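Local coordinates for protein tylactone synthase starter module and modules 1 & 2 (Streptomyces fradiae, PDB 2Z5L) that probably reduces, as the first ketoreductase of the tylosin polyketide synthase, the beta-keto group of a growing polyketide chain and sets the chirality of the resulting alcohol, at residues 97-102 and 107-112; 130-135 and 177-182. One frame throughout, in Å; residues are numbered along the deposited sequence.

Interaction 1 (97-102 and 107-112); sequences PSMESA and TTVVSL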
ATOM      1  N   PRO A  97     -23.868  15.467 -15.240  1.00 42.88           N
ATOM      2  CA  PRO A  97     -24.845  15.244 -16.308  1.00 44.55           C
ATOM      3  C   PRO A  97     -25.030  13.796 -16.815  1.00 44.78           C
ATOM      4  O   PRO A  97     -26.142  13.414 -17.179  1.00 45.44           O
ATOM      5  CB  PRO A  97     -24.385  16.218 -17.396  1.00 44.09           C
ATOM      6  CG  PRO A  97     -22.910  16.301 -17.175  1.00 44.38           C
ATOM      7  CD  PRO A  97     -22.787  16.362 -15.688  1.00 43.55           C
ATOM      8  N   SER A  98     -23.962  12.996 -16.830  1.00 45.78           N
ATOM      9  CA  SER A  98     -24.041  11.599 -17.285  1.00 45.00           C
ATOM     10  C   SER A  98     -24.538  10.617 -16.213  1.00 46.71           C
ATOM     11  O   SER A  98     -25.085   9.566 -16.544  1.00 45.00           O
ATOM     12  CB  SER A  98     -22.674  11.107 -17.780  1.00 44.80           C
ATOM     13  OG  SER A  98     -22.348  11.614 -19.069  1.00 43.47           O
ATOM     14  N   MET A  99     -24.337  10.961 -14.940  1.00 47.99           N
ATOM     15  CA  MET A  99     -24.742  10.113 -13.816  1.00 49.80           C
ATOM     16  C   MET A  99     -26.236  10.224 -13.540  1.00 50.98           C
ATOM     17  O   MET A  99     -26.905   9.232 -13.272  1.00 50.54           O
ATOM     18  CB  MET A  99     -23.987  10.505 -12.543  1.00 49.80           C
ATOM     19  CG  MET A  99     -22.476  10.438 -12.634  1.00 51.62           C
ATOM     20  SD  MET A  99     -21.857   8.808 -13.013  1.00 53.23           S
ATOM     21  CE  MET A  99     -22.013   7.987 -11.420  1.00 52.49           C
ATOM     22  N   GLU A 100     -26.750  11.444 -13.592  1.00 52.50           N
ATOM     23  CA  GLU A 100     -28.159  11.674 -13.351  1.00 53.98           C
ATOM     24  C   GLU A 100     -29.004  11.303 -14.557  1.00 54.00           C
ATOM     25  O   GLU A 100     -30.230  11.310 -14.489  1.00 53.65           O
ATOM     26  CB  GLU A 100     -28.371  13.131 -12.980  1.00 55.57           C
ATOM     27  CG  GLU A 100     -27.814  13.444 -11.619  1.00 58.52           C
ATOM     28  CD  GLU A 100     -27.649  14.922 -11.395  1.00 60.27           C
ATOM     29  OE1 GLU A 100     -27.297  15.304 -10.258  1.00 62.23           O
ATOM     30  OE2 GLU A 100     -27.864  15.698 -12.355  1.00 61.09           O
ATOM     31  N   SER A 101     -28.335  10.968 -15.655  1.00 55.00           N
ATOM     32  CA  SER A 101     -29.007  10.579 -16.885  1.00 56.20           C
ATOM     33  C   SER A 101     -29.522   9.146 -16.787  1.00 57.03           C
ATOM     34  O   SER A 101     -30.278   8.687 -17.642  1.00 57.57           O
ATOM     35  CB  SER A 101     -28.047  10.696 -18.069  1.00 56.27           C
ATOM     36  OG  SER A 101     -28.639  10.197 -19.251  1.00 58.42           O
ATOM     37  N   ALA A 102     -29.115   8.443 -15.739  1.00 56.70           N
ATOM     38  CA  ALA A 102     -29.543   7.067 -15.548  1.00 56.89           C
ATOM     39  C   ALA A 102     -30.649   6.986 -14.504  1.00 56.60           C
ATOM     40  O   ALA A 102     -31.336   5.973 -14.401  1.00 56.25           O
ATOM     41  CB  ALA A 102     -28.354   6.202 -15.128  1.00 56.77           C
ATOM     42  N   THR A 107     -25.298   3.027 -12.957  1.00 43.32           N
ATOM     43  CA  THR A 107     -24.292   3.522 -13.881  1.00 41.41           C
ATOM     44  C   THR A 107     -22.966   2.899 -13.474  1.00 40.54           C
ATOM     45  O   THR A 107     -22.445   3.181 -12.393  1.00 40.76           O
ATOM     46  CB  THR A 107     -24.126   5.050 -13.803  1.00 40.97           C
ATOM     47  OG1 THR A 107     -25.409   5.686 -13.848  1.00 39.10           O
ATOM     48  CG2 THR A 107     -23.269   5.534 -14.963  1.00 39.43           C
ATOM     49  N   THR A 108     -22.433   2.032 -14.322  1.00 38.62           N
ATOM     50  CA  THR A 108     -21.163   1.409 -14.019  1.00 36.95           C
ATOM     51  C   THR A 108     -20.041   2.279 -14.573  1.00 35.89           C
ATOM     52  O   THR A 108     -19.843   2.336 -15.787  1.00 34.03           O
ATOM     53  CB  THR A 108     -21.053   0.012 -14.642  1.00 38.00           C
ATOM     54  OG1 THR A 108     -22.034  -0.851 -14.060  1.00 38.60           O
ATOM     55  CG2 THR A 108     -19.660  -0.554 -14.404  1.00 37.81           C
ATOM     56  N   VAL A 109     -19.320   2.957 -13.682  1.00 34.62           N
ATOM     57  CA  VAL A 109     -18.219   3.829 -14.080  1.00 33.53           C
ATOM     58  C   VAL A 109     -16.908   3.061 -14.236  1.00 34.14           C
ATOM     59  O   VAL A 109     -16.394   2.485 -13.272  1.00 33.69           O
ATOM     60  CB  VAL A 109     -17.986   4.963 -13.049  1.00 34.78           C
ATOM     61  CG1 VAL A 109     -16.996   5.979 -13.615  1.00 35.97           C
ATOM     62  CG2 VAL A 109     -19.296   5.632 -12.691  1.00 32.24           C
ATOM     63  N   VAL A 110     -16.382   3.056 -15.458  1.00 33.98           N
ATOM     64  CA  VAL A 110     -15.120   2.384 -15.776  1.00 32.88           C
ATOM     65  C   VAL A 110     -14.062   3.460 -15.971  1.00 31.98           C
ATOM     66  O   VAL A 110     -14.060   4.149 -16.984  1.00 32.92           O
ATOM     67  CB  VAL A 110     -15.242   1.548 -17.070  1.00 33.03           C
ATOM     68  CG1 VAL A 110     -13.970   0.741 -17.294  1.00 33.35           C
ATOM     69  CG2 VAL A 110     -16.444   0.618 -16.963  1.00 34.21           C
ATOM     70  N   SER A 111     -13.172   3.599 -14.992  1.00 31.07           N
ATOM     71  CA  SER A 111     -12.122   4.612 -15.030  1.00 31.26           C
ATOM     72  C   SER A 111     -10.806   4.151 -15.646  1.00 31.66           C
ATOM     73  O   SER A 111     -10.242   3.128 -15.256  1.00 31.27           O
ATOM     74  CB  SER A 111     -11.841   5.118 -13.611  1.00 30.84           C
ATOM     75  OG  SER A 111     -10.721   5.980 -13.585  1.00 32.24           O
ATOM     76  N   LEU A 112     -10.325   4.922 -16.612  1.00 32.41           N
ATOM     77  CA  LEU A 112      -9.065   4.629 -17.260  1.00 34.04           C
ATOM     78  C   LEU A 112      -8.003   5.610 -16.751  1.00 34.67           C
ATOM     79  O   LEU A 112      -6.871   5.626 -17.237  1.00 35.77           O
ATOM     80  CB  LEU A 112      -9.212   4.755 -18.782  1.00 34.37           C
ATOM     81  CG  LEU A 112     -10.160   3.719 -19.413  1.00 35.65           C
ATOM     82  CD1 LEU A 112     -10.283   3.958 -20.919  1.00 36.16           C
ATOM     83  CD2 LEU A 112      -9.633   2.316 -19.139  1.00 38.19           C
TER

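Interaction 2 (130-135 and 177-182); sequences QAVSDI and PDIWGG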
ATOM      1  N   GLN A 130     -14.595  10.332  -5.038  1.00 29.16           N
ATOM      2  CA  GLN A 130     -15.194  11.339  -4.167  1.00 28.59           C
ATOM      3  C   GLN A 130     -16.334  12.067  -4.840  1.00 29.72           C
ATOM      4  O   GLN A 130     -17.346  12.401  -4.197  1.00 28.27           O
ATOM      5  CB  GLN A 130     -14.157  12.375  -3.734  1.00 29.51           C
ATOM      6  CG  GLN A 130     -13.011  11.824  -2.908  1.00 30.54           C
ATOM      7  CD  GLN A 130     -11.959  12.881  -2.629  1.00 32.59           C
ATOM      8  OE1 GLN A 130     -11.509  13.579  -3.544  1.00 34.18           O
ATOM      9  NE2 GLN A 130     -11.559  13.009  -1.368  1.00 28.40           N
ATOM     10  N   ALA A 131     -16.168  12.322  -6.134  1.00 28.88           N
ATOM     11  CA  ALA A 131     -17.180  13.032  -6.903  1.00 30.22           C
ATOM     12  C   ALA A 131     -18.429  12.187  -7.115  1.00 30.21           C
ATOM     13  O   ALA A 131     -19.544  12.702  -7.049  1.00 31.30           O
ATOM     14  CB  ALA A 131     -16.600  13.461  -8.248  1.00 29.43           C
ATOM     15  N   VAL A 132     -18.234  10.894  -7.363  1.00 30.81           N
ATOM     16  CA  VAL A 132     -19.350   9.983  -7.585  1.00 32.33           C
ATOM     17  C   VAL A 132     -20.206   9.867  -6.334  1.00 33.32           C
ATOM     18  O   VAL A 132     -21.433   9.775  -6.400  1.00 33.94           O
ATOM     19  CB  VAL A 132     -18.860   8.582  -7.973  1.00 32.22           C
ATOM     20  CG1 VAL A 132     -20.038   7.628  -8.040  1.00 34.90           C
ATOM     21  CG2 VAL A 132     -18.152   8.637  -9.317  1.00 32.36           C
ATOM     22  N   SER A 133     -19.535   9.868  -5.191  1.00 34.85           N
ATOM     23  CA  SER A 133     -20.194   9.782  -3.907  1.00 37.68           C
ATOM     24  C   SER A 133     -20.964  11.083  -3.692  1.00 39.68           C
ATOM     25  O   SER A 133     -22.112  11.067  -3.252  1.00 39.10           O
ATOM     26  CB  SER A 133     -19.145   9.591  -2.809  1.00 37.88           C
ATOM     27  OG  SER A 133     -19.726   9.429  -1.532  1.00 37.85           O
ATOM     28  N   ASP A 134     -20.337  12.210  -4.023  1.00 41.60           N
ATOM     29  CA  ASP A 134     -20.979  13.510  -3.855  1.00 44.62           C
ATOM     30  C   ASP A 134     -22.269  13.654  -4.668  1.00 45.56           C
ATOM     31  O   ASP A 134     -23.292  14.088  -4.143  1.00 46.43           O
ATOM     32  CB  ASP A 134     -20.018  14.647  -4.235  1.00 45.63           C
ATOM     33  CG  ASP A 134     -18.755  14.667  -3.384  1.00 47.75           C
ATOM     34  OD1 ASP A 134     -18.847  14.453  -2.152  1.00 47.65           O
ATOM     35  OD2 ASP A 134     -17.663  14.916  -3.952  1.00 48.66           O
ATOM     36  N   ILE A 135     -22.217  13.300  -5.946  1.00 45.90           N
ATOM     37  CA  ILE A 135     -23.385  13.403  -6.814  1.00 47.85           C
ATOM     38  C   ILE A 135     -24.580  12.621  -6.267  1.00 49.64           C
ATOM     39  O   ILE A 135     -25.732  12.872  -6.640  1.00 50.68           O
ATOM     40  CB  ILE A 135     -23.049  12.897  -8.221  1.00 47.68           C
ATOM     41  CG1 ILE A 135     -21.934  13.770  -8.809  1.00 45.53           C
ATOM     42  CG2 ILE A 135     -24.286  12.920  -9.103  1.00 45.00           C
ATOM     43  CD1 ILE A 135     -21.483  13.329 -10.173  1.00 46.03           C
ATOM     44  N   PRO A 177     -18.914   0.471   0.265  1.00 33.85           N
ATOM     45  CA  PRO A 177     -19.275  -0.844  -0.291  1.00 35.00           C
ATOM     46  C   PRO A 177     -20.305  -0.827  -1.419  1.00 35.02           C
ATOM     47  O   PRO A 177     -20.217  -1.621  -2.348  1.00 35.55           O
ATOM     48  CB  PRO A 177     -19.816  -1.604   0.922  1.00 33.97           C
ATOM     49  CG  PRO A 177     -19.190  -0.943   2.072  1.00 36.05           C
ATOM     50  CD  PRO A 177     -19.195   0.521   1.708  1.00 32.79           C
ATOM     51  N   ASP A 178     -21.284   0.065  -1.318  1.00 37.11           N
ATOM     52  CA  ASP A 178     -22.346   0.149  -2.308  1.00 38.29           C
ATOM     53  C   ASP A 178     -21.965   0.925  -3.557  1.00 39.86           C
ATOM     54  O   ASP A 178     -22.691   0.897  -4.549  1.00 40.18           O
ATOM     55  CB  ASP A 178     -23.587   0.792  -1.696  1.00 41.17           C
ATOM     56  CG  ASP A 178     -24.010   0.126  -0.407  1.00 43.36           C
ATOM     57  OD1 ASP A 178     -23.968  -1.121  -0.341  1.00 43.48           O
ATOM     58  OD2 ASP A 178     -24.390   0.855   0.535  1.00 45.70           O
ATOM     59  N   ILE A 179     -20.831   1.615  -3.507  1.00 39.06           N
ATOM     60  CA  ILE A 179     -20.363   2.414  -4.635  1.00 38.95           C
ATOM     61  C   ILE A 179     -19.147   1.805  -5.320  1.00 38.47           C
ATOM     62  O   ILE A 179     -19.083   1.741  -6.550  1.00 38.39           O
ATOM     63  CB  ILE A 179     -20.018   3.860  -4.168  1.00 38.93           C
ATOM     64  CG1 ILE A 179     -21.292   4.596  -3.756  1.00 38.77           C
ATOM     65  CG2 ILE A 179     -19.319   4.620  -5.265  1.00 39.30           C
ATOM     66  CD1 ILE A 179     -21.048   5.967  -3.179  1.00 40.55           C
ATOM     67  N   TRP A 180     -18.182   1.347  -4.527  1.00 38.03           N
ATOM     68  CA  TRP A 180     -16.973   0.771  -5.099  1.00 37.44           C
ATOM     69  C   TRP A 180     -17.191  -0.563  -5.801  1.00 38.05           C
ATOM     70  O   TRP A 180     -17.754  -1.500  -5.232  1.00 40.04           O
ATOM     71  CB  TRP A 180     -15.892   0.598  -4.029  1.00 36.62           C
ATOM     72  CG  TRP A 180     -14.590   0.186  -4.622  1.00 35.25           C
ATOM     73  CD1 TRP A 180     -13.997  -1.044  -4.549  1.00 37.04           C
ATOM     74  CD2 TRP A 180     -13.740   0.996  -5.435  1.00 34.27           C
ATOM     75  NE1 TRP A 180     -12.827  -1.047  -5.269  1.00 33.84           N
ATOM     76  CE2 TRP A 180     -12.646   0.193  -5.824  1.00 33.93           C
ATOM     77  CE3 TRP A 180     -13.797   2.329  -5.875  1.00 33.75           C
ATOM     78  CZ2 TRP A 180     -11.616   0.674  -6.634  1.00 30.82           C
ATOM     79  CZ3 TRP A 180     -12.769   2.804  -6.682  1.00 30.54           C
ATOM     80  CH2 TRP A 180     -11.696   1.977  -7.049  1.00 31.73           C
ATOM     81  N   GLY A 181     -16.730  -0.642  -7.041  1.00 36.76           N
ATOM     82  CA  GLY A 181     -16.871  -1.870  -7.793  1.00 38.50           C
ATOM     83  C   GLY A 181     -15.657  -2.764  -7.604  1.00 38.64           C
ATOM     84  O   GLY A 181     -15.727  -3.774  -6.913  1.00 38.39           O
ATOM     85  N   GLY A 182     -14.542  -2.386  -8.224  1.00 37.93           N
ATOM     86  CA  GLY A 182     -13.320  -3.157  -8.103  1.00 36.99           C
ATOM     87  C   GLY A 182     -12.145  -2.626  -8.903  1.00 37.73           C
ATOM     88  O   GLY A 182     -12.232  -1.586  -9.565  1.00 35.42           O
TER

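Interaction 1 (97-102 and 107-112)
Ala102 and Thr107 mark the closest approach of the two backbones, their CA atoms 6.6 Å apart, where the chain leaves helix 88-99 through a type I beta turn from Met99 to Ala102 and soon enters strand 107-111. No hydrogen bond joins the two segments, and side chains carry the contact. Met99 is bent at both chi2 (-60°) and chi3 (-77°), which folds its thioether back over the strand. There its CE meets CG2 of Val109 at 3.8 Å, the two side chains crossing at about a right angle, while its SD lies 4.1 Å from CG2 of Thr107. Helix and strand form part of the Rossmann-like, non-catalytic half expected of a polyketide ketoreductase, in which helices cover parallel strands; strand 107-111 runs between strands 49-54 and 140-147. Thr107 turns its two branches to different neighbours: CG2 faces the sulfur, and OG1 packs 3.3 Å from CB of Ala102. This OG1 is buried and has no hydrogen-bonding partner in the model; the carbonyl O of Met99 lies 3.9 Å from it. That same carbonyl accepts a weak bond from the backbone N of Ala102 (3.4 Å) across the turn.

Interaction 2 (130-135 and 177-182)
The first torsion of Ile179 (chi1 -68°) sets CG1 anti to its own carbonyl carbon and CG2 anti to the backbone N; with CB pointing toward the helix and chi2 extended at 175°, CD1 is carried out to Ser133 and CG2 is left to face Val132. The two branches thus reach two successive residues of the helix. CD1 lies 4.0 Å from CA of Ser133 and 4.1 Å from its OG, so the methyl end rests against backbone and hydroxyl alike. On Val132, CG1 is the branch that reaches across, anti to the backbone N (chi1 174°), and it meets CG2 of Ile179 at 4.2 Å. The two side chains run antiparallel past one another. The nearest CA atoms, those of Ser133 and Ile179, are still 7.4 Å apart, and the contact is made by van der Waals packing without a hydrogen bond. It joins the C-terminal end of helix 119-135 to the loop residue just ahead of strand 180-186, in a Rossmann-like array where helices pack on parallel strands. Strand 140-147 adjoins strand 180-186: Ile179 packs on Val142, and the backbones of Ile179, Gly181 and Gly182 bond to that residue. Arg141 reaches the carbonyl O atoms of Pro177 and Trp180 through its NH1, tying the loop at Pro177 to the start of the strand. On the helix, Val132 also packs against Leu95 of helix 88-99.

Overall arrangement
Helix 119-135 connects the two contacts, whose centres are about 11 Å apart. It follows strand 107-111 in the chain, and its residues Val132 and Ile135 touch Met99 of interaction 1; CE of Met99 lies 3.9 Å from CG1 of Val132, the branch that also serves interaction 2. Interaction 1 links elements close in sequence and is wholly buried, with a thioether, a valine and a threonine hydroxyl that lacks a partner. Interaction 2 spans 41 intervening residues and is only partly buried, with an isoleucine leaning on a buried valine and on a serine at the more accessible margin. Strand 140-147 pairs with both strand 107-111 and strand 180-186.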